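Local atomic coordinates of uncharacterized protein DUF1185 (Bordetella bronchiseptica RB50, PDB entry 3BYQ), a protein that is of unknown function but adopts a variant of the Bacillus chorismate mutase fold and may play a role in amino-acid metabolism. Residues E6-L12 with A33-R39; N76-Y80 with L110-M116; S81-I85 with V97-A101; I137-Y141 with H189-R193. One frame throughout, in Å; residues are numbered along the deposited sequence.

Interaction 1 (E6-L12 with A33-R39); sequences EIRKRTL and ASCAVIR
Thr-11 and Cys-35 pair through two backbone hydrogen bonds, Thr-11 N to Cys-35 O at 2.9 Å and Cys-35 N to Thr-11 O at 2.8 Å. They belong to a beta hairpin in which strands 7-17 and 29-39 run antiparallel. The tight part lies on the face that carries Thr-11, Cys-35 and Val-37. Thr-11 OG1 sits between its own backbone N and carbonyl carbon (chi1 67°), which puts it 3.5 Å from Cys-35 CB. Val-37 spreads its two methyls over both neighbours: CG1 lies 3.9 Å from Arg-8 NH2, and CG2 lies 3.9 Å from Lys-9 CG. The other face carries Arg-10, Ala-36 and Ser-34. There a water links Arg-10 NE to Ser-34 OG, which, like Arg-10, also bonds to Glu-67. The solvent side is the end at Glu-6 and Arg-39. Their side chains run alongside each other, and Arg-39 NE donates to Glu-6 OE1 at 2.9 Å, nearly straight at 169°. A second bond, NH2 to OE2, is weak at 3.3 Å. Arg-8, which is buried, pairs with Glu-161 and Asp-155. Backbone bonds thus run from Thr-11 and Cys-35 to Glu-6 and Arg-39, and a salt bridge is added at that exposed end.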
loop_
_atom_site.group_PDB
_atom_site.type_symbol
_atom_site.label_atom_id
_atom_site.label_comp_id
_atom_site.label_asym_id
_atom_site.label_seq_id
_atom_site.Cartn_x
_atom_site.Cartn_y
_atom_site.Cartn_z
ATOM N N GLU B 6 19.096 -1.195 -21.502
ATOM C CA GLU B 6 19.892 -0.321 -20.626
ATOM C C GLU B 6 19.439 -0.531 -19.191
ATOM O O GLU B 6 18.362 -0.124 -18.828
ATOM C CB GLU B 6 19.704 1.132 -21.022
ATOM C CG GLU B 6 20.156 1.410 -22.431
ATOM C CD GLU B 6 19.813 2.808 -22.896
ATOM O OE1 GLU B 6 19.271 3.621 -22.111
ATOM O OE2 GLU B 6 20.081 3.087 -24.071
ATOM N N ILE B 7 20.304 -1.138 -18.386
ATOM C CA ILE B 7 19.973 -1.483 -16.979
ATOM C C ILE B 7 20.319 -0.354 -15.991
ATOM O O ILE B 7 21.469 0.101 -15.914
ATOM C CB ILE B 7 20.724 -2.773 -16.546
ATOM C CG1 ILE B 7 20.454 -3.931 -17.508
ATOM C CG2 ILE B 7 20.352 -3.188 -15.086
ATOM C CD1 ILE B 7 21.331 -5.141 -17.259
ATOM N N ARG B 8 19.326 0.062 -15.211
ATOM C CA ARG B 8 19.510 1.070 -14.188
ATOM C C ARG B 8 19.969 0.422 -12.883
ATOM O O ARG B 8 20.898 0.856 -12.227
ATOM C CB ARG B 8 18.211 1.855 -13.962
ATOM C CG ARG B 8 18.399 2.897 -12.885
ATOM C CD ARG B 8 17.302 3.930 -12.808
ATOM N NE ARG B 8 15.985 3.411 -12.491
ATOM C CZ ARG B 8 15.474 3.306 -11.273
ATOM N NH1 ARG B 8 16.188 3.601 -10.224
ATOM N NH2 ARG B 8 14.243 2.841 -11.119
ATOM N N LYS B 9 19.238 -0.618 -12.511
ATOM C CA LYS B 9 19.520 -1.352 -11.273
ATOM C C LYS B 9 19.017 -2.752 -11.327
ATOM O O LYS B 9 18.207 -3.102 -12.174
ATOM C CB LYS B 9 18.952 -0.610 -10.051
ATOM C CG LYS B 9 17.485 -0.532 -10.009
ATOM C CD LYS B 9 17.018 0.440 -8.925
ATOM C CE LYS B 9 17.286 -0.026 -7.531
ATOM N NZ LYS B 9 16.899 1.097 -6.556
ATOM N N ARG B 10 19.536 -3.544 -10.409
ATOM C CA ARG B 10 19.202 -4.958 -10.295
ATOM C C ARG B 10 19.047 -5.308 -8.829
ATOM O O ARG B 10 19.611 -4.647 -7.958
ATOM C CB ARG B 10 20.341 -5.797 -10.878
ATOM C CG ARG B 10 20.467 -5.777 -12.387
ATOM C CD ARG B 10 21.730 -6.440 -12.839
ATOM N NE ARG B 10 21.724 -7.881 -12.587
ATOM C CZ ARG B 10 22.730 -8.704 -12.818
ATOM N NH1 ARG B 10 23.820 -8.274 -13.414
ATOM N NH2 ARG B 10 22.609 -9.986 -12.492
ATOM N N THR B 11 18.214 -6.293 -8.555
ATOM C CA THR B 11 18.124 -6.835 -7.212
ATOM C C THR B 11 18.164 -8.341 -7.268
ATOM O O THR B 11 17.699 -8.971 -8.230
ATOM C CB THR B 11 16.888 -6.371 -6.411
ATOM O OG1 THR B 11 15.698 -6.901 -7.021
ATOM C CG2 THR B 11 16.854 -4.839 -6.336
ATOM N N LEU B 12 18.816 -8.898 -6.269
ATOM C CA LEU B 12 18.841 -10.337 -6.065
ATOM C C LEU B 12 18.257 -10.548 -4.685
ATOM O O LEU B 12 18.695 -9.902 -3.762
ATOM C CB LEU B 12 20.270 -10.845 -6.106
ATOM C CG LEU B 12 20.500 -12.334 -5.816
ATOM C CD1 LEU B 12 19.838 -13.155 -6.885
ATOM C CD2 LEU B 12 21.986 -12.628 -5.775
ATOM N N ALA B 33 14.964 -14.510 -6.321
ATOM C CA ALA B 33 14.495 -13.741 -7.490
ATOM C C ALA B 33 15.620 -12.811 -7.902
ATOM O O ALA B 33 16.292 -12.251 -7.060
ATOM C CB ALA B 33 13.244 -12.939 -7.154
ATOM N N SER B 34 15.826 -12.729 -9.212
ATOM C CA SER B 34 16.794 -11.822 -9.809
ATOM C C SER B 34 15.989 -10.912 -10.714
ATOM O O SER B 34 15.322 -11.385 -11.619
ATOM C CB SER B 34 17.852 -12.576 -10.623
ATOM O OG SER B 34 18.868 -11.700 -11.147
ATOM N N CYS B 35 16.086 -9.610 -10.444
ATOM C CA CYS B 35 15.354 -8.571 -11.172
ATOM C C CYS B 35 16.300 -7.541 -11.772
ATOM O O CYS B 35 17.364 -7.202 -11.191
ATOM C CB CYS B 35 14.451 -7.807 -10.214
ATOM S SG CYS B 35 13.287 -8.862 -9.232
ATOM N N ALA B 36 15.882 -7.029 -12.923
ATOM C CA ALA B 36 16.566 -5.935 -13.605
ATOM C C ALA B 36 15.534 -4.892 -14.041
ATOM O O ALA B 36 14.483 -5.242 -14.623
ATOM C CB ALA B 36 17.339 -6.424 -14.834
ATOM N N VAL B 37 15.904 -3.633 -13.791
ATOM C CA VAL B 37 15.119 -2.463 -14.163
ATOM C C VAL B 37 15.796 -1.852 -15.362
ATOM O O VAL B 37 16.958 -1.490 -15.299
ATOM C CB VAL B 37 15.031 -1.437 -13.035
ATOM C CG1 VAL B 37 14.248 -0.226 -13.487
ATOM C CG2 VAL B 37 14.394 -2.059 -11.781
ATOM N N ILE B 38 15.063 -1.818 -16.469
ATOM C CA ILE B 38 15.569 -1.290 -17.732
ATOM C C ILE B 38 14.694 -0.183 -18.292
ATOM O O ILE B 38 13.565 -0.041 -17.927
ATOM C CB ILE B 38 15.789 -2.381 -18.792
ATOM C CG1 ILE B 38 14.475 -2.861 -19.447
ATOM C CG2 ILE B 38 16.579 -3.573 -18.196
ATOM C CD1 ILE B 38 14.677 -3.720 -20.749
ATOM N N ARG B 39 15.288 0.657 -19.128
ATOM C CA ARG B 39 14.527 1.698 -19.804
ATOM C C ARG B 39 13.593 1.023 -20.785
ATOM O O ARG B 39 13.952 0.033 -21.431
ATOM C CB ARG B 39 15.469 2.644 -20.554
ATOM C CG ARG B 39 14.752 3.804 -21.209
ATOM C CD ARG B 39 15.739 4.808 -21.781
ATOM N NE ARG B 39 16.525 4.230 -22.854
ATOM C CZ ARG B 39 16.116 4.100 -24.119
ATOM N NH1 ARG B 39 14.896 4.458 -24.465
ATOM N NH2 ARG B 39 16.942 3.559 -25.020
HETATM O O HOH W 1 16.452 -0.616 -22.093
HETATM O O HOH W 2 19.399 -9.088 -11.103
HETATM O O HOH W 3 14.921 -9.507 -6.803
#

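Interaction 2 (N76-Y80 with L110-M116)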
loop_
_atom_site.group_PDB
_atom_site.type_symbol
_atom_site.label_atom_id
_atom_site.label_comp_id
_atom_site.label_asym_id
_atom_site.label_seq_id
_atom_site.Cartn_x
_atom_site.Cartn_y
_atom_site.Cartn_z
ATOM N N ASN B 76 20.595 -27.642 -7.264
ATOM C CA ASN B 76 19.577 -27.464 -6.253
ATOM C C ASN B 76 18.257 -26.895 -6.720
ATOM O O ASN B 76 17.403 -26.592 -5.911
ATOM C CB ASN B 76 20.130 -26.553 -5.166
ATOM C CG ASN B 76 21.322 -27.143 -4.483
ATOM O OD1 ASN B 76 21.309 -28.311 -4.098
ATOM N ND2 ASN B 76 22.356 -26.343 -4.309
ATOM N N ILE B 77 18.085 -26.773 -8.012
ATOM C CA ILE B 77 16.900 -26.136 -8.561
ATOM C C ILE B 77 15.743 -27.092 -8.802
ATOM O O ILE B 77 15.860 -28.057 -9.561
ATOM C CB ILE B 77 17.216 -25.401 -9.891
ATOM C CG1 ILE B 77 18.479 -24.517 -9.784
ATOM C CG2 ILE B 77 15.980 -24.635 -10.394
ATOM C CD1 ILE B 77 18.507 -23.477 -8.690
ATOM N N GLU B 78 14.615 -26.784 -8.180
ATOM C CA GLU B 78 13.407 -27.560 -8.370
ATOM C C GLU B 78 12.189 -26.789 -8.807
ATOM O O GLU B 78 11.298 -27.389 -9.310
ATOM C CB GLU B 78 13.072 -28.391 -7.137
ATOM C CG GLU B 78 14.172 -29.360 -6.737
ATOM C CD GLU B 78 13.759 -30.326 -5.627
ATOM O OE1 GLU B 78 12.556 -30.499 -5.325
ATOM O OE2 GLU B 78 14.674 -30.920 -5.054
ATOM N N VAL B 79 12.144 -25.471 -8.606
ATOM C CA VAL B 79 10.986 -24.665 -9.020
ATOM C C VAL B 79 11.451 -23.381 -9.713
ATOM O O VAL B 79 12.566 -22.931 -9.502
ATOM C CB VAL B 79 10.046 -24.306 -7.822
ATOM C CG1 VAL B 79 9.465 -25.579 -7.160
ATOM C CG2 VAL B 79 10.738 -23.416 -6.779
ATOM N N TYR B 80 10.589 -22.829 -10.558
ATOM C CA TYR B 80 10.905 -21.544 -11.201
ATOM C C TYR B 80 9.650 -20.773 -11.599
ATOM O O TYR B 80 8.530 -21.273 -11.496
ATOM C CB TYR B 80 11.915 -21.695 -12.395
ATOM C CG TYR B 80 11.590 -22.663 -13.537
ATOM C CD1 TYR B 80 10.298 -23.147 -13.799
ATOM C CD2 TYR B 80 12.591 -23.028 -14.420
ATOM C CE1 TYR B 80 10.056 -24.044 -14.898
ATOM C CE2 TYR B 80 12.346 -23.854 -15.524
ATOM C CZ TYR B 80 11.099 -24.364 -15.754
ATOM O OH TYR B 80 10.970 -25.230 -16.842
ATOM N N LEU B 110 19.192 -24.002 -17.647
ATOM C CA LEU B 110 18.914 -25.176 -16.813
ATOM C C LEU B 110 18.934 -26.537 -17.529
ATOM O O LEU B 110 18.516 -27.524 -16.954
ATOM C CB LEU B 110 17.576 -24.999 -16.116
ATOM C CG LEU B 110 17.459 -23.892 -15.069
ATOM C CD1 LEU B 110 16.045 -23.704 -14.491
ATOM C CD2 LEU B 110 18.455 -24.205 -13.945
ATOM N N GLY B 111 19.381 -26.601 -18.782
ATOM C CA GLY B 111 19.426 -27.908 -19.493
ATOM C C GLY B 111 18.082 -28.372 -20.045
ATOM O O GLY B 111 17.830 -29.564 -20.208
ATOM N N GLU B 112 17.228 -27.403 -20.319
ATOM C CA GLU B 112 15.888 -27.649 -20.938
ATOM C C GLU B 112 14.930 -28.535 -20.107
ATOM O O GLU B 112 14.403 -29.542 -20.619
ATOM C CB GLU B 112 16.008 -28.192 -22.373
ATOM C CG GLU B 112 16.915 -27.383 -23.296
ATOM C CD GLU B 112 16.418 -25.992 -23.591
ATOM O OE1 GLU B 112 15.262 -25.678 -23.229
ATOM O OE2 GLU B 112 17.192 -25.225 -24.202
ATOM N N PRO B 113 14.701 -28.169 -18.830
ATOM C CA PRO B 113 13.619 -28.844 -18.114
ATOM C C PRO B 113 12.322 -28.657 -18.897
ATOM O O PRO B 113 12.180 -27.695 -19.661
ATOM C CB PRO B 113 13.584 -28.152 -16.766
ATOM C CG PRO B 113 14.291 -26.803 -16.986
ATOM C CD PRO B 113 15.272 -27.035 -18.058
ATOM N N LYS B 114 11.386 -29.573 -18.681
ATOM C CA LYS B 114 10.181 -29.687 -19.517
ATOM C C LYS B 114 8.981 -28.858 -19.157
ATOM O O LYS B 114 8.147 -28.587 -20.037
ATOM C CB LYS B 114 9.700 -31.146 -19.558
ATOM C CG LYS B 114 10.661 -32.157 -20.216
ATOM C CD LYS B 114 10.578 -32.132 -21.699
ATOM C CE LYS B 114 11.347 -33.293 -22.303
ATOM N NZ LYS B 114 10.623 -34.577 -22.167
ATOM N N ALA B 115 8.857 -28.487 -17.889
ATOM C CA ALA B 115 7.679 -27.697 -17.481
ATOM C C ALA B 115 7.719 -26.264 -18.003
ATOM O O ALA B 115 8.763 -25.621 -18.023
ATOM C CB ALA B 115 7.488 -27.720 -15.995
HETATM N N MSE B 116 6.581 -25.802 -18.503
HETATM C CA MSE B 116 6.451 -24.394 -18.891
HETATM C C MSE B 116 6.772 -23.566 -17.661
HETATM O O MSE B 116 6.406 -23.924 -16.565
HETATM C CB MSE B 116 5.038 -24.060 -19.340
HETATM C CG MSE B 116 4.879 -22.645 -19.865
HETATM SE SE MSE B 116 3.081 -22.312 -20.594
HETATM C CE MSE B 116 2.185 -22.154 -18.956
#
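Tyr-80 reaches across to the loop 110-116 and fits its ring among Leu-110, Pro-113 and Ala-115. The ring is the main bump, and it fills the hollow formed by Leu-110 CD1, Pro-113 CG and the Ala-115 carbonyl. CG stands between the backbone N and the carbonyl carbon (chi1 55°), and the ring extends from the strand toward the loop. Leu-110 CD1 meets one edge of the ring, 3.5 Å from Tyr-80 CD2 and close to the ring plane. The two side chains slide past each other in opposite directions. Pro-113 CG comes obliquely to Tyr-80 CE2 at 3.8 Å. The hydroxyl at the end of the ring donates to Ala-115 O at 2.5 Å, a short bond. The donor is tilted 18° from the carbonyl plane. This bond ties the tip of the ring to the loop backbone. The other methyl of Leu-110, CD2, turns to Ile-77, whose CG1 is 4.2 Å away. The fork of Leu-110 therefore serves both Tyr-80 and Ile-77, in the loop before the strand, with Ile-77 crossing it at about a right angle.

Leu-110 follows helix 98-109, which ends in a Schellman motif with Gly-111 at positive phi. Met-106 and Arg-107 of that helix also touch Tyr-80. Helix 51-72 touches Ile-77 through Leu-72 and Leu-110 through Val-69. Tyr-80 itself lies on strand 79-86, with its backbone bonded to His-135 of strand 130-136.

Interaction 3 (S81-I85 with V97-A101); sequences SKAAI and VWHEA
Lys-82 and Trp-98 meet where the N-terminal part of helix 98-109 packs on strand 79-86 of the mixed sheet. This is helix-on-sheet packing within the variant chorismate mutase fold. The apolar contacts come first. Trp-98 CG stands opposite its backbone N (chi1 -161°), and the indole lies against the strand. Its CD1 is 4.0 Å from Lys-82 CB, approached obliquely. Ala-84 CB adds a looser touch on Trp-98 CB at 4.5 Å. Trp-98 CD1 also meets a backbone oxygen, Ala-83 O, at 3.3 Å, again obliquely. The indole has a polar partner too: NE1 donates to Ala-165 O on strand 161-169, and the ring stacks with Phe-164. The aliphatic part of Lys-82 makes the next group. Its chain is extended beyond CG and crosses His-99 at about a right angle. CE lies 3.7 Å from His-99 ND1, oblique to the imidazole. His-99 NE2 is hydrogen-bonded to Lys-121, and Phe-146 of the third subunit stacks on the same imidazole ring. Polar contacts close the account. A water accepts from Lys-82 NZ at 2.8 Å and is also hydrogen-bonded to His-99 ND1 at 2.8 Å. Lys-82 NZ donates directly to His-99 O at 2.9 Å, tilted 20° from the carbonyl plane.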
loop_
_atom_site.group_PDB
_atom_site.type_symbol
_atom_site.label_atom_id
_atom_site.label_comp_id
_atom_site.label_asym_id
_atom_site.label_seq_id
_atom_site.Cartn_x
_atom_site.Cartn_y
_atom_site.Cartn_z
ATOM N N SER B 81 9.902 -19.541 -12.019
ATOM C CA SER B 81 8.916 -18.622 -12.506
ATOM C C SER B 81 9.596 -17.453 -13.172
ATOM O O SER B 81 10.811 -17.278 -13.132
ATOM C CB SER B 81 8.014 -18.105 -11.389
ATOM O OG SER B 81 6.864 -17.437 -11.926
ATOM N N LYS B 82 8.756 -16.605 -13.739
ATOM C CA LYS B 82 9.234 -15.401 -14.428
ATOM C C LYS B 82 8.186 -14.345 -14.272
ATOM O O LYS B 82 7.004 -14.650 -14.160
ATOM C CB LYS B 82 9.499 -15.682 -15.906
ATOM C CG LYS B 82 8.272 -16.086 -16.732
ATOM C CD LYS B 82 8.616 -16.828 -18.033
ATOM C CE LYS B 82 7.361 -17.373 -18.671
ATOM N NZ LYS B 82 7.564 -18.241 -19.843
ATOM N N ALA B 83 8.604 -13.092 -14.288
ATOM C CA ALA B 83 7.612 -12.031 -14.082
ATOM C C ALA B 83 8.063 -10.719 -14.647
ATOM O O ALA B 83 9.244 -10.497 -14.912
ATOM C CB ALA B 83 7.307 -11.891 -12.587
ATOM N N ALA B 84 7.094 -9.857 -14.892
ATOM C CA ALA B 84 7.380 -8.514 -15.429
ATOM C C ALA B 84 6.451 -7.463 -14.851
ATOM O O ALA B 84 5.279 -7.700 -14.695
ATOM C CB ALA B 84 7.268 -8.479 -16.947
ATOM N N ILE B 85 7.012 -6.307 -14.553
ATOM C CA ILE B 85 6.245 -5.152 -14.111
ATOM C C ILE B 85 6.647 -3.988 -15.027
ATOM O O ILE B 85 7.801 -3.517 -15.013
ATOM C CB ILE B 85 6.448 -4.743 -12.628
ATOM C CG1 ILE B 85 6.363 -5.968 -11.732
ATOM C CG2 ILE B 85 5.383 -3.630 -12.216
ATOM C CD1 ILE B 85 6.643 -5.738 -10.279
ATOM N N VAL B 97 6.707 -9.709 -23.672
ATOM C CA VAL B 97 7.928 -10.157 -24.353
ATOM C C VAL B 97 8.790 -11.117 -23.483
ATOM O O VAL B 97 9.571 -11.920 -24.014
ATOM C CB VAL B 97 8.849 -8.975 -24.771
ATOM C CG1 VAL B 97 8.209 -8.142 -25.881
ATOM C CG2 VAL B 97 9.242 -8.109 -23.557
ATOM N N TRP B 98 8.615 -11.031 -22.172
ATOM C CA TRP B 98 9.403 -11.822 -21.214
ATOM C C TRP B 98 9.008 -13.307 -21.163
ATOM O O TRP B 98 9.763 -14.123 -20.696
ATOM C CB TRP B 98 9.295 -11.184 -19.846
ATOM C CG TRP B 98 10.374 -11.589 -18.835
ATOM C CD1 TRP B 98 10.173 -12.165 -17.609
ATOM C CD2 TRP B 98 11.779 -11.425 -18.978
ATOM N NE1 TRP B 98 11.390 -12.359 -16.975
ATOM C CE2 TRP B 98 12.388 -11.925 -17.797
ATOM C CE3 TRP B 98 12.593 -10.889 -19.974
ATOM C CZ2 TRP B 98 13.749 -11.872 -17.590
ATOM C CZ3 TRP B 98 13.918 -10.858 -19.778
ATOM C CH2 TRP B 98 14.504 -11.370 -18.600
ATOM N N HIS B 99 7.810 -13.644 -21.629
ATOM C CA HIS B 99 7.412 -15.049 -21.666
ATOM C C HIS B 99 8.452 -15.854 -22.442
ATOM O O HIS B 99 8.962 -16.854 -21.943
ATOM C CB HIS B 99 6.017 -15.212 -22.239
ATOM C CG HIS B 99 4.933 -14.758 -21.312
ATOM N ND1 HIS B 99 4.513 -15.514 -20.236
ATOM C CD2 HIS B 99 4.147 -13.649 -21.328
ATOM C CE1 HIS B 99 3.551 -14.868 -19.599
ATOM N NE2 HIS B 99 3.297 -13.744 -20.244
ATOM N N GLU B 100 8.786 -15.378 -23.643
ATOM C CA GLU B 100 9.789 -16.039 -24.453
ATOM C C GLU B 100 11.190 -15.685 -23.970
ATOM O O GLU B 100 11.992 -16.568 -23.707
ATOM C CB GLU B 100 9.663 -15.709 -25.922
ATOM C CG GLU B 100 10.719 -16.409 -26.755
ATOM C CD GLU B 100 10.724 -15.954 -28.162
ATOM O OE1 GLU B 100 9.783 -16.320 -28.866
ATOM O OE2 GLU B 100 11.658 -15.232 -28.552
ATOM N N ALA B 101 11.457 -14.397 -23.775
ATOM C CA ALA B 101 12.819 -13.950 -23.451
ATOM C C ALA B 101 13.323 -14.497 -22.133
ATOM O O ALA B 101 14.451 -14.975 -22.062
ATOM C CB ALA B 101 12.950 -12.414 -23.490
HETATM O O HOH W 4 4.831 -18.338 -20.429
#

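Interaction 4 (I137-Y141 with H189-R193). With EDO (1,2-ethanediol), chain V.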
loop_
_atom_site.group_PDB
_atom_site.type_symbol
_atom_site.label_atom_id
_atom_site.label_comp_id
_atom_site.label_asym_id
_atom_site.label_seq_id
_atom_site.Cartn_x
_atom_site.Cartn_y
_atom_site.Cartn_z
ATOM N N ILE B 137 9.945 -27.801 -11.929
ATOM C CA ILE B 137 10.553 -27.601 -13.263
ATOM C C ILE B 137 10.387 -28.789 -14.206
ATOM O O ILE B 137 10.518 -28.622 -15.418
ATOM C CB ILE B 137 12.047 -27.196 -13.181
ATOM C CG1 ILE B 137 12.960 -28.299 -12.702
ATOM C CG2 ILE B 137 12.214 -25.861 -12.332
ATOM C CD1 ILE B 137 14.437 -27.891 -12.859
ATOM N N HIS B 138 10.095 -29.962 -13.665
ATOM C CA HIS B 138 10.034 -31.164 -14.481
ATOM C C HIS B 138 8.640 -31.683 -14.776
ATOM O O HIS B 138 8.458 -32.538 -15.646
ATOM C CB HIS B 138 10.816 -32.290 -13.818
ATOM C CG HIS B 138 12.259 -31.974 -13.634
ATOM N ND1 HIS B 138 13.102 -31.702 -14.689
ATOM C CD2 HIS B 138 13.006 -31.869 -12.509
ATOM C CE1 HIS B 138 14.315 -31.458 -14.225
ATOM N NE2 HIS B 138 14.289 -31.560 -12.904
ATOM N N ALA B 139 7.670 -31.166 -14.044
ATOM C CA ALA B 139 6.296 -31.634 -14.138
ATOM C C ALA B 139 5.435 -30.646 -13.361
ATOM O O ALA B 139 5.442 -30.619 -12.139
ATOM C CB ALA B 139 6.126 -33.030 -13.549
ATOM N N SER B 140 4.708 -29.836 -14.103
ATOM C CA SER B 140 3.967 -28.730 -13.519
ATOM C C SER B 140 2.955 -29.159 -12.463
ATOM O O SER B 140 2.615 -28.380 -11.592
ATOM C CB SER B 140 3.238 -27.937 -14.631
ATOM O OG SER B 140 2.335 -28.748 -15.285
ATOM N N TYR B 141 2.449 -30.387 -12.566
ATOM C CA TYR B 141 1.400 -30.851 -11.634
ATOM C C TYR B 141 1.866 -31.352 -10.286
ATOM O O TYR B 141 1.040 -31.702 -9.464
ATOM C CB TYR B 141 0.539 -31.942 -12.273
ATOM C CG TYR B 141 -0.545 -31.458 -13.251
ATOM C CD1 TYR B 141 -0.285 -31.295 -14.599
ATOM C CD2 TYR B 141 -1.817 -31.171 -12.794
ATOM C CE1 TYR B 141 -1.259 -30.826 -15.464
ATOM C CE2 TYR B 141 -2.803 -30.731 -13.642
ATOM C CZ TYR B 141 -2.528 -30.564 -14.978
ATOM O OH TYR B 141 -3.536 -30.125 -15.792
ATOM N N HIS B 189 6.623 -37.240 -18.436
ATOM C CA HIS B 189 7.770 -36.382 -18.768
ATOM C C HIS B 189 7.508 -35.464 -19.947
ATOM O O HIS B 189 8.361 -35.266 -20.807
ATOM C CB HIS B 189 9.050 -37.209 -18.982
ATOM C CG HIS B 189 9.409 -38.038 -17.800
ATOM N ND1 HIS B 189 10.143 -37.539 -16.749
ATOM C CD2 HIS B 189 9.115 -39.316 -17.484
ATOM C CE1 HIS B 189 10.301 -38.485 -15.842
ATOM N NE2 HIS B 189 9.671 -39.568 -16.255
ATOM N N ASP B 190 6.290 -34.940 -19.966
ATOM C CA ASP B 190 5.823 -34.001 -20.983
ATOM C C ASP B 190 5.899 -32.571 -20.480
ATOM O O ASP B 190 5.643 -31.620 -21.211
ATOM C CB ASP B 190 4.387 -34.316 -21.435
ATOM C CG ASP B 190 3.365 -34.221 -20.321
ATOM O OD1 ASP B 190 3.756 -34.244 -19.150
ATOM O OD2 ASP B 190 2.138 -34.122 -20.606
ATOM N N GLY B 191 6.264 -32.443 -19.217
ATOM C CA GLY B 191 6.349 -31.162 -18.562
ATOM C C GLY B 191 5.165 -30.941 -17.642
ATOM O O GLY B 191 5.071 -29.909 -16.982
ATOM N N GLN B 192 4.212 -31.869 -17.677
ATOM C CA GLN B 192 3.012 -31.819 -16.826
ATOM C C GLN B 192 2.989 -32.890 -15.746
ATOM O O GLN B 192 2.870 -32.596 -14.547
ATOM C CB GLN B 192 1.742 -31.953 -17.682
ATOM C CG GLN B 192 1.615 -30.823 -18.621
ATOM C CD GLN B 192 0.351 -30.848 -19.395
ATOM O OE1 GLN B 192 -0.489 -29.969 -19.211
ATOM N NE2 GLN B 192 0.164 -31.879 -20.239
ATOM N N ARG B 193 3.143 -34.132 -16.193
ATOM C CA ARG B 193 3.004 -35.299 -15.318
ATOM C C ARG B 193 4.008 -36.376 -15.647
ATOM O O ARG B 193 3.763 -37.535 -15.255
ATOM C CB ARG B 193 1.591 -35.917 -15.489
ATOM C CG ARG B 193 0.413 -34.955 -15.362
ATOM C CD ARG B 193 -0.901 -35.658 -15.706
ATOM N NE ARG B 193 -2.036 -34.731 -15.675
ATOM C CZ ARG B 193 -2.485 -34.029 -16.713
ATOM N NH1 ARG B 193 -1.869 -34.052 -17.873
ATOM N NH2 ARG B 193 -3.529 -33.228 -16.553
ATOM O OXT ARG B 193 5.025 -36.116 -16.335
HETATM C C1 EDO V . -5.855 -33.327 -13.048
HETATM O O1 EDO V . -5.687 -33.340 -14.467
HETATM C C2 EDO V . -4.576 -33.681 -12.339
HETATM O O2 EDO V . -3.793 -34.550 -13.155
HETATM O O HOH W 5 6.621 -34.012 -16.951
HETATM O O HOH W 6 -3.076 -30.417 -18.286
#
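Tyr-141 and Arg-193 form a cation-pi stack beside an Asx turn in the C-terminal tail. Asp-190 OD1 accepts from Gln-192 N, giving the turn, and also from Arg-193 N, making an Asx motif. The loop 137-141 is tied to the tail by two backbone bonds: Ser-140 N to Gly-191 O at 2.9 Å and Tyr-141 N to Gln-192 O at 3.0 Å. Tyr-141 CB lies 3.3 Å from Gln-192 O, and that oxygen sits at the ring edge, near its plane. CG of the ring lies near Arg-193 CG. Along one edge CD1 meets Gln-192 CB at 3.7 Å, and CE1 meets Arg-193 CZ at 3.6 Å. At the CD2/CE2 edge a bound 1,2-ethanediol, probably from the crystallisation liquor, approaches through C2, on the same side of the ring plane as Arg-193. The guanidinium lies flat over one ring face, with the planes 22° apart and CZ 4.1 Å from the ring centroid. The diol receives hydrogen bonds from both Arg-193 NE and NH2. The third subunit packs on this site through Met-116 and Arg-107. At the tip, Tyr-141 OH donates to a water at 2.6 Å, and that water donates to Gln-192 OE1 at 2.8 Å.

Interactions 1, 2 and 3 are buried, while interaction 4 is partly buried and lies farthest from the chain centre. Interactions 2 and 3 share strand 79-86, which belongs to the same sheet as the hairpin of interaction 1. Interaction 3 is nested within the loop that interaction 2 closes. Interactions 2 and 4 touch directly: Lys-114 NZ lies 2.7 Å from His-189 O, a probable hydrogen bond. The chemistry changes with place. Interaction 1 relies on strand pairing, with a salt bridge at its exposed end, interactions 2 and 3 on side chains set against loop or helix, and interaction 4 on backbone bonds, waters and a charged stack. Interactions 2, 3 and 4 all meet the third subunit, whereas interaction 1 meets the second.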